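Local coordinates for phosphate binding protein (Planctomyces limnophilus, PDB 4JWO) that probably binds phosphate as the solute-binding component of a system that carries it across the cytoplasmic membrane, at residues G143-N149 with A237-Y243; N164-A168 with I188-G192; T291-L295 with L336-K341. One frame throughout, in Å; residues are numbered along the deposited sequence. Where two conformers were deposited one is given.

Contact 1 (G143-N149 with A237-Y243); sequences GLTVVIN and ALGYFGY. With FMT (formic acid), chain E.
Val147 and Gly239 form the tight middle of this antiparallel pair: Val147 N reaches Gly239 O at 2.8 Å, and Gly239 N returns a bond to Val147 O. Two residues along, at the next hydrogen-bonded pair, Thr145 N gives its hydrogen to Phe241 O almost in line with the carbonyl (C=O...N 174°). The face bearing Thr145, Val147 and Phe241 is dense. With chi1 at 41°, the Phe241 ring lies back over the neighbouring strand, where Val147 CG2 comes within 3.6 Å of its CZ; Leu227 and Val228 of helix 224-233 pack on the same ring. On the other face Leu238 CD1, in the conformer given, one of two, touches Val146 CG1 at 3.5 Å and Ile148 CG2 at 3.8 Å. The Asn149 end is looser: a water takes the Asn149 N hydrogen and donates to Ala237 O at 2.7 Å. At the other end Tyr243 N bonds to Gly143 O at 2.9 Å, carrying the pairing into the helix, and Tyr243 OH donates to O1 of a formic acid, probably from the crystallisation liquor, at 2.6 Å. Most backbone groups here pair across the strands, while mainly apolar side chains cover the two faces.

Contact 2 (N164-A168 with I188-G192); sequences NKIWA and IQLFG
Ile188, just before strand 189-192, has its CB pointing toward helix 160-167, but CD1 of the conformer given, one of two, is only loosely met, 4.3 Å from Ile166 CG1. Two residues on, Leu190 does most of the work. Its CD2 sits 3.6 Å from Ile166 CG2 and 3.8 Å from Trp167 CZ2, and that methyl and Ile166 CG2 lie over the same face of the indole, both displaced toward its rim. Ile166 CG2 gets there because it stands anti to its own backbone N. The CB of Phe191 points away, and its ring packs on Leu227 and Val231 of helix 224-233, leaving its carbonyl to the helix: Phe191 O lies at the indole edge, 3.6 Å from Trp167 CH2. Gly192 follows, its N 4.4 Å from Trp167 CH2, and a CB there would press tightly on that same carbon. The indole also meets Phe203, Tyr218 and Tyr240 edge-to-face. Replacing Trp167 by an alanine would probably leave a gap beside Leu190 and take from those three rings their common aromatic partner. What joins helix end to strand is dispersion between methyls and an aromatic face, with a carbonyl oxygen at the ring's polarised C-H edge.

Contact 3 (T291-L295 with L336-K341); sequences TKAKL and LADALK
Lys292 reaches across to the carbonyls near the end of the chain, and its side chain can be followed atom by atom. CB only starts the chain; the first contact is at CG, which stands anti to the backbone N (chi1 -170°) and passes 3.6 Å from Ala339 O. CD carries the extended chain onward, and CE comes within 4.1 Å of Lys341 O. A bend at the last torsion (chi4 67°) then brings NZ to two carbonyls: it bonds to Lys341 O at 3.1 Å and to Ala339 O at 3.2 Å. Neither approach is ideal, since the ammonium is tilted from the plane of the Lys341 carbonyl and stands well above that of Ala339. Ala339 O has a second donor in a water that also gives a hydrogen to Lys292 O, so backbone and side chain of Lys292 both lead to this oxygen. Because Lys341 O belongs to the terminal carboxylate, the positive charge probably offsets both that group and the negative end of the helix dipole.

Beneath this polar rim lies an apolar layer. Leu295 sends CD1 to Ala339 CB (3.7 Å) and CD2 to Leu336 CD1 (3.9 Å), while Leu340 CD2 touches Leu295 CB (4.1 Å). Ala301 of helix 298-308 packs against both Leu295 and Leu340. The turn after strand 283-291 is shaped by an ST motif, Thr291 OG1 accepting from Lys294 N, and the last helix of the chain packs against it.

From the N terminus, contact 1 opens on strand 134-148 and closes when strand 237-242 returns beside it. Within that long loop, contact 2 opens on helix 160-167 and closes at strand 189-192. The two are neighbours: strand 189-192 pairs in parallel with strand 237-242, and Leu238 of contact 1 bonds to strand 189-192 and packs on Ile166 of contact 2, so helix 160-167, strand 189-192 and the antiparallel pair form one continuous piece of a lobe. Contact 3 comes later, in series, binding the turn after strand 283-291 to the chain's final helix. Its centre is about 39 Å from that of contact 1, across the centre of the chain, consistent with the two-lobed build of periplasmic binding proteins.

Contact 1 (G143-N149 with A237-Y243)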
# COMPACT_ATOMS: atom_id res chain seq x y z
N GLY A 143 -5.21 -1.37 -1.60
CA GLY A 143 -5.59 -2.54 -2.37
C GLY A 143 -5.05 -2.49 -3.79
O GLY A 143 -5.09 -1.44 -4.43
N LEU A 144 -4.54 -3.61 -4.28
CA LEU A 144 -4.10 -3.72 -5.66
C LEU A 144 -4.92 -4.76 -6.38
O LEU A 144 -5.30 -5.77 -5.80
CB LEU A 144 -2.65 -4.19 -5.73
CG LEU A 144 -1.57 -3.31 -5.13
CD1 LEU A 144 -0.21 -3.89 -5.52
CD2 LEU A 144 -1.71 -1.87 -5.60
N THR A 145 -5.15 -4.54 -7.67
CA THR A 145 -5.82 -5.53 -8.50
C THR A 145 -4.88 -6.05 -9.58
O THR A 145 -4.14 -5.29 -10.20
CB THR A 145 -7.05 -4.96 -9.20
OG1 THR A 145 -6.66 -3.81 -9.96
CG2 THR A 145 -8.09 -4.56 -8.17
N VAL A 146 -4.94 -7.35 -9.80
CA VAL A 146 -4.38 -7.97 -11.00
C VAL A 146 -5.51 -8.06 -12.01
O VAL A 146 -6.62 -8.50 -11.68
CB VAL A 146 -3.86 -9.36 -10.68
CG1 VAL A 146 -3.41 -10.06 -11.95
CG2 VAL A 146 -2.72 -9.26 -9.68
N VAL A 147 -5.26 -7.61 -13.23
CA VAL A 147 -6.30 -7.57 -14.25
C VAL A 147 -5.90 -8.33 -15.50
O VAL A 147 -4.72 -8.41 -15.85
CB VAL A 147 -6.66 -6.11 -14.63
CG1 VAL A 147 -7.30 -5.40 -13.44
CG2 VAL A 147 -5.42 -5.35 -15.11
N ILE A 148 -6.89 -8.91 -16.15
CA ILE A 148 -6.74 -9.52 -17.45
C ILE A 148 -7.76 -8.92 -18.41
O ILE A 148 -8.65 -8.17 -18.00
CB ILE A 148 -6.87 -11.06 -17.38
CG1 ILE A 148 -8.17 -11.45 -16.68
CG2 ILE A 148 -5.67 -11.64 -16.64
CD1 ILE A 148 -8.40 -12.98 -16.57
N ASN A 149 -7.63 -9.21 -19.69
CA ASN A 149 -8.58 -8.72 -20.66
C ASN A 149 -9.87 -9.49 -20.46
O ASN A 149 -9.84 -10.67 -20.13
CB ASN A 149 -8.03 -8.96 -22.07
CG ASN A 149 -8.90 -8.36 -23.13
OD1 ASN A 149 -9.85 -8.99 -23.60
ND2 ASN A 149 -8.57 -7.14 -23.53
N ALA A 237 -3.25 -9.90 -22.22
CA ALA A 237 -2.63 -9.05 -21.21
C ALA A 237 -2.78 -9.53 -19.77
O ALA A 237 -3.76 -10.18 -19.41
CB ALA A 237 -3.17 -7.62 -21.32
N LEU A 238 -1.79 -9.21 -18.96
CA LEU A 238 -1.89 -9.37 -17.51
C LEU A 238 -1.29 -8.10 -16.92
O LEU A 238 -0.16 -7.77 -17.24
CB LEU A 238 -1.07 -10.57 -17.05
CG LEU A 238 -0.99 -10.82 -15.54
CD1 LEU A 238 -2.28 -11.39 -15.03
CD2 LEU A 238 0.17 -11.74 -15.17
N GLY A 239 -2.03 -7.40 -16.06
CA GLY A 239 -1.50 -6.16 -15.51
C GLY A 239 -1.76 -6.05 -14.03
O GLY A 239 -2.54 -6.82 -13.47
N TYR A 240 -1.09 -5.12 -13.37
CA TYR A 240 -1.43 -4.79 -11.99
C TYR A 240 -1.36 -3.30 -11.76
O TYR A 240 -0.57 -2.60 -12.39
CB TYR A 240 -0.55 -5.53 -10.97
CG TYR A 240 0.89 -5.06 -10.86
CD1 TYR A 240 1.25 -4.06 -9.96
CD2 TYR A 240 1.90 -5.63 -11.63
CE1 TYR A 240 2.56 -3.63 -9.84
CE2 TYR A 240 3.23 -5.20 -11.53
CZ TYR A 240 3.55 -4.21 -10.62
OH TYR A 240 4.86 -3.78 -10.48
N PHE A 241 -2.21 -2.83 -10.86
CA PHE A 241 -2.27 -1.42 -10.46
C PHE A 241 -3.23 -1.28 -9.29
O PHE A 241 -3.86 -2.25 -8.88
CB PHE A 241 -2.61 -0.45 -11.62
CG PHE A 241 -3.68 -0.95 -12.58
CD1 PHE A 241 -5.01 -1.01 -12.20
CD2 PHE A 241 -3.34 -1.32 -13.87
CE1 PHE A 241 -6.00 -1.46 -13.10
CE2 PHE A 241 -4.31 -1.75 -14.77
CZ PHE A 241 -5.64 -1.83 -14.38
N GLY A 242 -3.34 -0.08 -8.74
CA GLY A 242 -4.16 0.13 -7.57
C GLY A 242 -5.63 -0.09 -7.86
O GLY A 242 -6.10 0.13 -8.97
N TYR A 243 -6.35 -0.52 -6.83
CA TYR A 243 -7.76 -0.88 -6.96
C TYR A 243 -8.62 0.24 -7.55
O TYR A 243 -9.56 -0.03 -8.32
CB TYR A 243 -8.30 -1.32 -5.59
CG TYR A 243 -9.79 -1.56 -5.61
CD1 TYR A 243 -10.31 -2.76 -6.05
CD2 TYR A 243 -10.67 -0.56 -5.19
CE1 TYR A 243 -11.69 -2.97 -6.08
CE2 TYR A 243 -12.04 -0.77 -5.22
CZ TYR A 243 -12.53 -1.97 -5.66
OH TYR A 243 -13.90 -2.16 -5.70
C FMT E . -15.37 0.53 -5.28
O1 FMT E . -15.78 -0.35 -6.03
O2 FMT E . -14.99 1.64 -5.64
O HOH W 1 -5.79 -11.46 -20.65

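Contact 2 (N164-A168 with I188-G192)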
# COMPACT_ATOMS: atom_id res chain seq x y z
N ASN A 164 4.01 -15.21 -9.02
CA ASN A 164 5.46 -15.19 -8.78
C ASN A 164 6.19 -15.86 -9.93
O ASN A 164 7.24 -15.40 -10.37
CB ASN A 164 5.80 -15.84 -7.43
CG ASN A 164 7.28 -16.06 -7.25
OD1 ASN A 164 7.73 -17.21 -7.15
ND2 ASN A 164 8.04 -14.98 -7.18
N LYS A 165 5.62 -16.94 -10.45
CA LYS A 165 6.19 -17.62 -11.59
C LYS A 165 6.33 -16.66 -12.78
O LYS A 165 7.30 -16.73 -13.54
CB LYS A 165 5.28 -18.80 -11.96
CG LYS A 165 5.88 -19.82 -12.88
CD LYS A 165 4.90 -20.97 -13.08
CE LYS A 165 5.52 -22.12 -13.83
NZ LYS A 165 4.50 -23.19 -14.05
N ILE A 166 5.36 -15.77 -12.93
CA ILE A 166 5.35 -14.80 -14.02
C ILE A 166 6.28 -13.61 -13.75
O ILE A 166 7.03 -13.19 -14.63
CB ILE A 166 3.93 -14.26 -14.25
CG1 ILE A 166 3.01 -15.36 -14.80
CG2 ILE A 166 3.95 -13.08 -15.21
CD1 ILE A 166 1.56 -15.01 -14.71
N TRP A 167 6.22 -13.07 -12.54
CA TRP A 167 6.82 -11.77 -12.24
C TRP A 167 8.19 -11.80 -11.57
O TRP A 167 8.83 -10.75 -11.45
CB TRP A 167 5.88 -10.95 -11.35
CG TRP A 167 4.72 -10.38 -12.11
CD1 TRP A 167 3.45 -10.86 -12.14
CD2 TRP A 167 4.74 -9.21 -12.95
NE1 TRP A 167 2.66 -10.05 -12.94
CE2 TRP A 167 3.43 -9.04 -13.46
CE3 TRP A 167 5.73 -8.30 -13.33
CZ2 TRP A 167 3.09 -7.99 -14.31
CZ3 TRP A 167 5.40 -7.26 -14.18
CH2 TRP A 167 4.08 -7.11 -14.66
N ALA A 168 8.65 -12.97 -11.14
CA ALA A 168 9.89 -13.05 -10.37
C ALA A 168 11.06 -12.47 -11.13
O ALA A 168 11.07 -12.47 -12.36
CB ALA A 168 10.19 -14.49 -10.00
N ILE A 188 1.96 -13.86 -22.99
CA ILE A 188 1.42 -13.02 -21.92
C ILE A 188 2.01 -11.63 -22.09
O ILE A 188 3.22 -11.48 -22.10
CB ILE A 188 1.88 -13.47 -20.52
CG1 ILE A 188 1.68 -14.96 -20.31
CG2 ILE A 188 1.15 -12.66 -19.44
CD1 ILE A 188 2.21 -15.42 -18.99
N GLN A 189 1.16 -10.62 -22.22
CA GLN A 189 1.64 -9.25 -22.38
C GLN A 189 1.52 -8.57 -21.03
O GLN A 189 0.42 -8.32 -20.56
CB GLN A 189 0.81 -8.50 -23.42
CG GLN A 189 0.55 -9.26 -24.72
CD GLN A 189 1.78 -9.34 -25.61
OE1 GLN A 189 2.86 -8.87 -25.26
NE2 GLN A 189 1.61 -9.93 -26.79
N LEU A 190 2.66 -8.27 -20.41
CA LEU A 190 2.69 -7.79 -19.04
C LEU A 190 2.67 -6.27 -18.94
O LEU A 190 3.40 -5.58 -19.65
CB LEU A 190 3.96 -8.29 -18.33
CG LEU A 190 4.08 -9.81 -18.19
CD1 LEU A 190 5.43 -10.13 -17.57
CD2 LEU A 190 2.94 -10.36 -17.33
N PHE A 191 1.85 -5.78 -18.01
CA PHE A 191 1.73 -4.36 -17.72
C PHE A 191 1.84 -4.15 -16.23
O PHE A 191 1.29 -4.91 -15.45
CB PHE A 191 0.37 -3.83 -18.21
CG PHE A 191 0.21 -3.88 -19.69
CD1 PHE A 191 -0.32 -5.01 -20.31
CD2 PHE A 191 0.58 -2.80 -20.48
CE1 PHE A 191 -0.45 -5.06 -21.70
CE2 PHE A 191 0.44 -2.84 -21.85
CZ PHE A 191 -0.08 -3.98 -22.46
N GLY A 192 2.55 -3.11 -15.81
CA GLY A 192 2.70 -2.85 -14.39
C GLY A 192 3.29 -1.51 -14.05
O GLY A 192 3.54 -0.68 -14.93

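Contact 3 (T291-L295 with L336-K341)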
# COMPACT_ATOMS: atom_id res chain seq x y z
N THR A 291 5.20 8.45 18.96
CA THR A 291 5.36 8.03 20.34
C THR A 291 4.53 8.91 21.27
O THR A 291 4.12 10.00 20.89
CB THR A 291 6.84 8.03 20.78
OG1 THR A 291 7.26 9.37 21.07
CG2 THR A 291 7.72 7.45 19.70
N LYS A 292 4.29 8.42 22.48
CA LYS A 292 3.55 9.17 23.48
C LYS A 292 4.28 10.46 23.83
O LYS A 292 3.66 11.51 24.01
CB LYS A 292 3.34 8.30 24.72
CG LYS A 292 2.39 8.85 25.76
CD LYS A 292 2.04 7.77 26.78
CE LYS A 292 1.29 8.34 27.98
NZ LYS A 292 -0.06 8.85 27.62
N ALA A 293 5.61 10.39 23.91
CA ALA A 293 6.41 11.56 24.21
C ALA A 293 6.32 12.63 23.12
O ALA A 293 6.20 13.82 23.42
CB ALA A 293 7.86 11.17 24.47
N LYS A 294 6.38 12.21 21.86
CA LYS A 294 6.29 13.16 20.75
C LYS A 294 4.93 13.83 20.69
O LYS A 294 4.81 14.97 20.25
CB LYS A 294 6.58 12.47 19.41
CG LYS A 294 7.94 11.82 19.28
CD LYS A 294 9.03 12.82 18.95
CE LYS A 294 10.35 12.11 18.68
NZ LYS A 294 11.42 13.08 18.33
N LEU A 295 3.90 13.12 21.14
CA LEU A 295 2.54 13.64 21.14
C LEU A 295 2.33 14.78 22.14
O LEU A 295 1.30 15.46 22.11
CB LEU A 295 1.53 12.51 21.35
CG LEU A 295 1.28 11.72 20.07
CD1 LEU A 295 0.63 10.38 20.35
CD2 LEU A 295 0.41 12.54 19.13
N LEU A 336 -5.77 8.12 20.08
CA LEU A 336 -5.07 9.40 20.14
C LEU A 336 -5.41 10.13 21.44
O LEU A 336 -4.53 10.67 22.11
CB LEU A 336 -5.43 10.25 18.92
CG LEU A 336 -4.87 11.67 18.92
CD1 LEU A 336 -3.35 11.64 18.98
CD2 LEU A 336 -5.35 12.41 17.68
N ALA A 337 -6.69 10.12 21.81
CA ALA A 337 -7.12 10.80 23.02
C ALA A 337 -6.42 10.25 24.26
O ALA A 337 -6.00 11.01 25.12
CB ALA A 337 -8.62 10.69 23.16
N ASP A 338 -6.29 8.93 24.33
CA ASP A 338 -5.61 8.27 25.45
C ASP A 338 -4.13 8.65 25.53
O ASP A 338 -3.59 8.84 26.62
CB ASP A 338 -5.71 6.75 25.30
CG ASP A 338 -6.93 6.17 25.97
OD1 ASP A 338 -7.59 6.88 26.75
OD2 ASP A 338 -7.22 4.98 25.73
N ALA A 339 -3.49 8.75 24.37
CA ALA A 339 -2.06 9.03 24.29
C ALA A 339 -1.73 10.46 24.71
O ALA A 339 -0.59 10.76 25.08
CB ALA A 339 -1.54 8.77 22.87
N LEU A 340 -2.73 11.34 24.66
CA LEU A 340 -2.54 12.75 25.00
C LEU A 340 -2.62 13.01 26.50
O LEU A 340 -2.17 14.05 26.98
CB LEU A 340 -3.55 13.62 24.27
CG LEU A 340 -3.41 13.66 22.75
CD1 LEU A 340 -4.48 14.54 22.13
CD2 LEU A 340 -2.03 14.16 22.37
N LYS A 341 -3.22 12.08 27.24
CA LYS A 341 -3.34 12.22 28.69
C LYS A 341 -1.97 12.14 29.36
O LYS A 341 -1.03 11.60 28.78
CB LYS A 341 -4.27 11.15 29.25
CG LYS A 341 -5.69 11.21 28.73
CD LYS A 341 -6.48 10.00 29.20
CE LYS A 341 -7.93 10.06 28.75
NZ LYS A 341 -8.70 8.85 29.18
OXT LYS A 341 -1.79 12.59 30.49
O HOH W 2 1.43 12.53 25.11